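Local coordinates for bifunctional protein PutA (Bdellovibrio bacteriovorus, PDB 5UR2), which probably oxidises proline to glutamate in two steps, pairing an FAD-dependent proline dehydrogenase with an NAD-dependent glutamate semialdehyde dehydrogenase, at residues 353-358 / 428-433. Sequence-based numbering, arbitrary orientation.
Sequences ASHNVR and SWLRGK. With P5F (N-propargylglycine-modified flavin adenine dinucleotide), chain F.
The side-chain amide of Asn356 lies over one face of the Trp429 indole, its plane turned 30° from the ring, with CG 3.4 Å from Trp429 CG. Val357 N lies over the same face near its rim, and Val357 CB packs just past the rim, 3.4 Å from Trp429 CH2. Trp429 takes the largest share of the contact; its NE1 is hydrogen-bonded to Leu443 O, which helps fix the ring's rotation. With CG anti to the backbone N (chi1 179°), Asn356 reaches the modified flavin cofactor, and ND2 gives a nearly straight bond to P5F O1A at 2.7 Å. Its OD1 caps Thr359 N, so one amide caps helix 357-369 and binds a phosphate oxygen. Trp429 N donates to P5F O2A at 2.9 Å. Ser354 OG holds O1P; His355 N and ND1 hold O2P, which lies at the imidazole edge, while NE2 is hydrogen-bonded to Leu382 N. Packing is sparser where His355 CB meets Leu430 CD1 at 3.8 Å. Partly exposed Arg431, Gly432 and Lys433 do not touch 353-358, though Lys433 CB covers the opposite indole face. The loop and N-cap after barrel strand 349-353, with the N-terminus of helix 429-434, form the pyrophosphate end of the flavin site in the proline dehydrogenase TIM barrel.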
ATOM      1  N   ALA B 353     -19.803 -43.285  26.792  1.00 22.89           N
ATOM      2  CA  ALA B 353     -19.823 -42.002  27.480  1.00 23.43           C
ATOM      3  C   ALA B 353     -20.542 -41.000  26.592  1.00 26.41           C
ATOM      4  O   ALA B 353     -20.013 -40.607  25.551  1.00 28.90           O
ATOM      5  CB  ALA B 353     -18.404 -41.535  27.792  1.00 26.29           C
ATOM      6  N   SER B 354     -21.756 -40.612  26.978  1.00 28.09           N
ATOM      7  CA  SER B 354     -22.524 -39.650  26.197  1.00 25.03           C
ATOM      8  C   SER B 354     -23.758 -39.232  26.980  1.00 29.40           C
ATOM      9  O   SER B 354     -24.364 -40.052  27.673  1.00 25.28           O
ATOM     10  CB  SER B 354     -22.962 -40.225  24.847  1.00 27.59           C
ATOM     11  OG  SER B 354     -23.693 -39.249  24.121  1.00 22.41           O
ATOM     12  N   HIS B 355     -24.150 -37.963  26.825  1.00 31.91           N
ATOM     13  CA  HIS B 355     -25.410 -37.458  27.366  1.00 30.72           C
ATOM     14  C   HIS B 355     -26.520 -37.373  26.314  1.00 28.83           C
ATOM     15  O   HIS B 355     -27.612 -36.872  26.611  1.00 31.82           O
ATOM     16  CB  HIS B 355     -25.206 -36.087  28.014  1.00 23.96           C
ATOM     17  CG  HIS B 355     -24.028 -36.021  28.934  1.00 33.50           C
ATOM     18  ND1 HIS B 355     -22.762 -35.686  28.503  1.00 32.42           N
ATOM     19  CD2 HIS B 355     -23.916 -36.287  30.258  1.00 29.44           C
ATOM     20  CE1 HIS B 355     -21.927 -35.724  29.527  1.00 32.62           C
ATOM     21  NE2 HIS B 355     -22.601 -36.089  30.603  1.00 29.36           N
ATOM     22  N   ASN B 356     -26.266 -37.864  25.110  1.00 29.05           N
ATOM     23  CA  ASN B 356     -27.156 -37.722  23.964  1.00 25.65           C
ATOM     24  C   ASN B 356     -28.112 -38.910  23.923  1.00 30.83           C
ATOM     25  O   ASN B 356     -27.665 -40.056  23.807  1.00 32.66           O
ATOM     26  CB  ASN B 356     -26.283 -37.627  22.707  1.00 27.32           C
ATOM     27  CG  ASN B 356     -27.064 -37.488  21.412  1.00 24.47           C
ATOM     28  OD1 ASN B 356     -28.121 -38.073  21.235  1.00 26.46           O
ATOM     29  ND2 ASN B 356     -26.510 -36.716  20.477  1.00 25.10           N
ATOM     30  N   VAL B 357     -29.426 -38.640  24.019  1.00 24.90           N
ATOM     31  CA  VAL B 357     -30.413 -39.723  24.094  1.00 27.48           C
ATOM     32  C   VAL B 357     -30.428 -40.545  22.804  1.00 28.45           C
ATOM     33  O   VAL B 357     -30.595 -41.767  22.850  1.00 29.25           O
ATOM     34  CB  VAL B 357     -31.813 -39.170  24.435  1.00 26.26           C
ATOM     35  CG1 VAL B 357     -32.886 -40.243  24.248  1.00 26.87           C
ATOM     36  CG2 VAL B 357     -31.852 -38.694  25.876  1.00 33.29           C
ATOM     37  N   ARG B 358     -30.248 -39.899  21.640  1.00 27.26           N
ATOM     38  CA  ARG B 358     -30.122 -40.647  20.385  1.00 28.32           C
ATOM     39  C   ARG B 358     -28.972 -41.649  20.448  1.00 29.15           C
ATOM     40  O   ARG B 358     -29.164 -42.851  20.204  1.00 26.18           O
ATOM     41  CB  ARG B 358     -29.931 -39.687  19.206  1.00 33.01           C
ATOM     42  CG  ARG B 358     -29.294 -40.327  17.961  1.00 32.07           C
ATOM     43  CD  ARG B 358     -30.222 -41.326  17.265  1.00 29.46           C
ATOM     44  NE  ARG B 358     -29.481 -42.250  16.396  1.00 27.90           N
ATOM     45  CZ  ARG B 358     -30.036 -42.983  15.428  1.00 29.71           C
ATOM     46  NH1 ARG B 358     -31.338 -42.900  15.196  1.00 24.91           N
ATOM     47  NH2 ARG B 358     -29.293 -43.804  14.691  1.00 29.14           N
ATOM     48  N   SER B 428     -24.572 -28.729  20.470  1.00 25.12           N
ATOM     49  CA  SER B 428     -24.828 -29.550  21.647  1.00 29.17           C
ATOM     50  C   SER B 428     -26.213 -30.197  21.588  1.00 30.24           C
ATOM     51  O   SER B 428     -27.221 -29.514  21.399  1.00 32.93           O
ATOM     52  CB  SER B 428     -24.693 -28.706  22.913  1.00 28.10           C
ATOM     53  OG  SER B 428     -25.277 -29.376  24.017  1.00 30.94           O
ATOM     54  N   TRP B 429     -26.267 -31.520  21.758  1.00 31.37           N
ATOM     55  CA  TRP B 429     -27.563 -32.194  21.763  1.00 29.20           C
ATOM     56  C   TRP B 429     -28.431 -31.728  22.930  1.00 35.90           C
ATOM     57  O   TRP B 429     -29.642 -31.513  22.766  1.00 33.20           O
ATOM     58  CB  TRP B 429     -27.380 -33.712  21.810  1.00 31.92           C
ATOM     59  CG  TRP B 429     -28.675 -34.447  21.574  1.00 33.47           C
ATOM     60  CD1 TRP B 429     -29.161 -34.882  20.373  1.00 31.38           C
ATOM     61  CD2 TRP B 429     -29.650 -34.821  22.558  1.00 32.78           C
ATOM     62  NE1 TRP B 429     -30.378 -35.500  20.547  1.00 28.54           N
ATOM     63  CE2 TRP B 429     -30.703 -35.474  21.876  1.00 32.27           C
ATOM     64  CE3 TRP B 429     -29.740 -34.661  23.944  1.00 32.85           C
ATOM     65  CZ2 TRP B 429     -31.831 -35.976  22.538  1.00 36.19           C
ATOM     66  CZ3 TRP B 429     -30.870 -35.159  24.602  1.00 39.44           C
ATOM     67  CH2 TRP B 429     -31.897 -35.807  23.896  1.00 37.05           C
ATOM     68  N   LEU B 430     -27.832 -31.575  24.117  1.00 32.21           N
ATOM     69  CA  LEU B 430     -28.583 -31.126  25.288  1.00 30.86           C
ATOM     70  C   LEU B 430     -29.129 -29.721  25.093  1.00 32.60           C
ATOM     71  O   LEU B 430     -30.255 -29.423  25.509  1.00 34.69           O
ATOM     72  CB  LEU B 430     -27.706 -31.171  26.530  1.00 33.48           C
ATOM     73  CG  LEU B 430     -27.463 -32.566  27.080  1.00 30.60           C
ATOM     74  CD1 LEU B 430     -26.388 -32.472  28.131  1.00 33.70           C
ATOM     75  CD2 LEU B 430     -28.738 -33.133  27.645  1.00 26.33           C
ATOM     76  N   ARG B 431     -28.336 -28.830  24.498  1.00 35.31           N
ATOM     77  CA  ARG B 431     -28.856 -27.502  24.208  1.00 38.64           C
ATOM     78  C   ARG B 431     -30.044 -27.574  23.253  1.00 36.31           C
ATOM     79  O   ARG B 431     -31.061 -26.901  23.462  1.00 38.16           O
ATOM     80  CB  ARG B 431     -27.768 -26.605  23.622  1.00 29.40           C
ATOM     81  CG  ARG B 431     -28.349 -25.300  23.117  1.00 33.56           C
ATOM     82  CD  ARG B 431     -27.347 -24.457  22.388  1.00 40.17           C
ATOM     83  NE  ARG B 431     -28.016 -23.397  21.640  1.00 52.33           N
ATOM     84  CZ  ARG B 431     -27.406 -22.320  21.149  1.00 57.88           C
ATOM     85  NH1 ARG B 431     -26.101 -22.149  21.329  1.00 53.43           N
ATOM     86  NH2 ARG B 431     -28.102 -21.411  20.475  1.00 59.83           N
ATOM     87  N   GLY B 432     -29.950 -28.410  22.215  1.00 31.93           N
ATOM     88  CA  GLY B 432     -31.055 -28.513  21.278  1.00 31.21           C
ATOM     89  C   GLY B 432     -32.344 -28.955  21.942  1.00 37.75           C
ATOM     90  O   GLY B 432     -33.430 -28.476  21.596  1.00 43.74           O
ATOM     91  N   LYS B 433     -32.238 -29.868  22.916  1.00 35.97           N
ATOM     92  CA  LYS B 433     -33.401 -30.386  23.636  1.00 34.82           C
ATOM     93  C   LYS B 433     -33.948 -29.387  24.659  1.00 44.04           C
ATOM     94  O   LYS B 433     -35.156 -29.128  24.697  1.00 49.13           O
ATOM     95  CB  LYS B 433     -33.041 -31.708  24.320  1.00 28.98           C
ATOM     96  CG  LYS B 433     -33.981 -32.081  25.443  1.00 32.77           C
ATOM     97  CD  LYS B 433     -35.318 -32.559  24.960  1.00 32.05           C
ATOM     98  CE  LYS B 433     -36.185 -32.918  26.153  1.00 31.68           C
ATOM     99  NZ  LYS B 433     -37.623 -33.006  25.731  1.00 40.62           N
TER
HETATM  100  PA  P5F F1001     -23.282 -34.420  21.953  1.00 25.26           P
HETATM  101  O1A P5F F1001     -24.207 -35.510  21.313  1.00 30.61           O
HETATM  102  O2A P5F F1001     -23.792 -33.068  22.030  1.00 23.04           O
HETATM  103  O5B P5F F1001     -21.983 -34.183  21.232  1.00 24.68           O
HETATM  104  C5B P5F F1001     -21.156 -33.034  21.376  1.00 16.78           C
HETATM  105  C4B P5F F1001     -19.786 -33.343  20.753  1.00 20.64           C
HETATM  106  O4B P5F F1001     -19.799 -33.374  19.346  1.00 25.39           O
HETATM  107  C3B P5F F1001     -18.664 -32.402  21.085  1.00 17.28           C
HETATM  108  O3B P5F F1001     -18.148 -32.612  22.344  1.00 18.70           O
HETATM  109  C2B P5F F1001     -17.683 -32.688  20.019  1.00 17.09           C
HETATM  110  O2B P5F F1001     -16.962 -33.823  20.354  1.00 18.70           O
HETATM  111  C1B P5F F1001     -18.548 -32.988  18.848  1.00 22.79           C
HETATM  112  N9A P5F F1001     -18.754 -31.874  17.958  1.00 19.76           N
HETATM  113  C8A P5F F1001     -19.286 -30.627  18.260  1.00 21.14           C
HETATM  114  N7A P5F F1001     -19.321 -29.897  17.138  1.00 23.15           N
HETATM  115  C5A P5F F1001     -18.830 -30.642  16.065  1.00 21.13           C
HETATM  116  C6A P5F F1001     -18.616 -30.402  14.709  1.00 30.15           C
HETATM  117  N6A P5F F1001     -18.958 -29.135  14.126  1.00 28.95           N
HETATM  118  N1A P5F F1001     -18.085 -31.356  13.921  1.00 25.32           N
HETATM  119  C2A P5F F1001     -17.752 -32.566  14.421  1.00 17.31           C
HETATM  120  N3A P5F F1001     -17.921 -32.821  15.750  1.00 20.52           N
HETATM  121  C4A P5F F1001     -18.449 -31.912  16.580  1.00 11.73           C
HETATM  122  N1  P5F F1001     -13.391 -36.234  25.875  1.00 32.81           N
HETATM  123  C2  P5F F1001     -12.049 -36.489  25.411  1.00 27.86           C
HETATM  124  O2  P5F F1001     -11.661 -35.939  24.209  1.00 28.25           O
HETATM  125  N3  P5F F1001     -11.144 -37.299  26.171  1.00 42.77           N
HETATM  126  C4  P5F F1001     -11.515 -37.881  27.408  1.00 45.20           C
HETATM  127  O4  P5F F1001     -10.580 -38.663  28.099  1.00 38.12           O
HETATM  128  C4X P5F F1001     -12.928 -37.607  27.905  1.00 42.68           C
HETATM  129  N5  P5F F1001     -13.374 -38.042  29.227  1.00 44.45           N
HETATM  130  C5X P5F F1001     -14.835 -38.120  29.421  1.00 44.35           C
HETATM  131  C6  P5F F1001     -15.400 -39.033  30.462  1.00 35.93           C
HETATM  132  C7  P5F F1001     -16.804 -39.175  30.592  1.00 36.35           C
HETATM  133  C7M P5F F1001     -17.361 -40.103  31.649  1.00 38.53           C
HETATM  134  C8  P5F F1001     -17.687 -38.453  29.734  1.00 37.04           C
HETATM  135  C8M P5F F1001     -19.185 -38.583  29.841  1.00 35.48           C
HETATM  136  C9  P5F F1001     -17.162 -37.589  28.744  1.00 44.42           C
HETATM  137  C9A P5F F1001     -15.686 -37.431  28.603  1.00 44.53           C
HETATM  138  N10 P5F F1001     -15.145 -36.553  27.563  1.00 42.88           N
HETATM  139  C10 P5F F1001     -13.797 -36.812  27.142  1.00 37.02           C
HETATM  140  C1' P5F F1001     -15.978 -35.571  26.825  1.00 45.64           C
HETATM  141  C2' P5F F1001     -16.738 -36.205  25.659  1.00 38.89           C
HETATM  142  O2' P5F F1001     -15.829 -36.573  24.693  1.00 37.21           O
HETATM  143  C3' P5F F1001     -17.812 -35.316  25.029  1.00 40.40           C
HETATM  144  O3' P5F F1001     -17.201 -34.197  24.505  1.00 41.32           O
HETATM  145  C4' P5F F1001     -18.899 -34.843  25.984  1.00 38.78           C
HETATM  146  O4' P5F F1001     -19.028 -35.810  26.968  1.00 37.99           O
HETATM  147  C5' P5F F1001     -20.238 -34.462  25.324  1.00 38.49           C
HETATM  148  O5' P5F F1001     -20.624 -35.323  24.271  1.00 40.31           O
HETATM  149  P   P5F F1001     -22.131 -35.859  23.999  1.00 31.20           P
HETATM  150  O1P P5F F1001     -22.299 -37.257  23.291  1.00 39.18           O
HETATM  151  O2P P5F F1001     -22.752 -35.684  25.436  1.00 31.65           O
HETATM  152  O3P P5F F1001     -22.877 -34.534  23.380  1.00 26.14           O
HETATM  153  C21 P5F F1001     -11.789 -36.429  30.543  1.00 57.11           C
HETATM  154  C22 P5F F1001     -12.573 -37.345  29.933  1.00 60.85           C
HETATM  155  C23 P5F F1001     -10.262 -36.426  30.352  1.00 57.60           C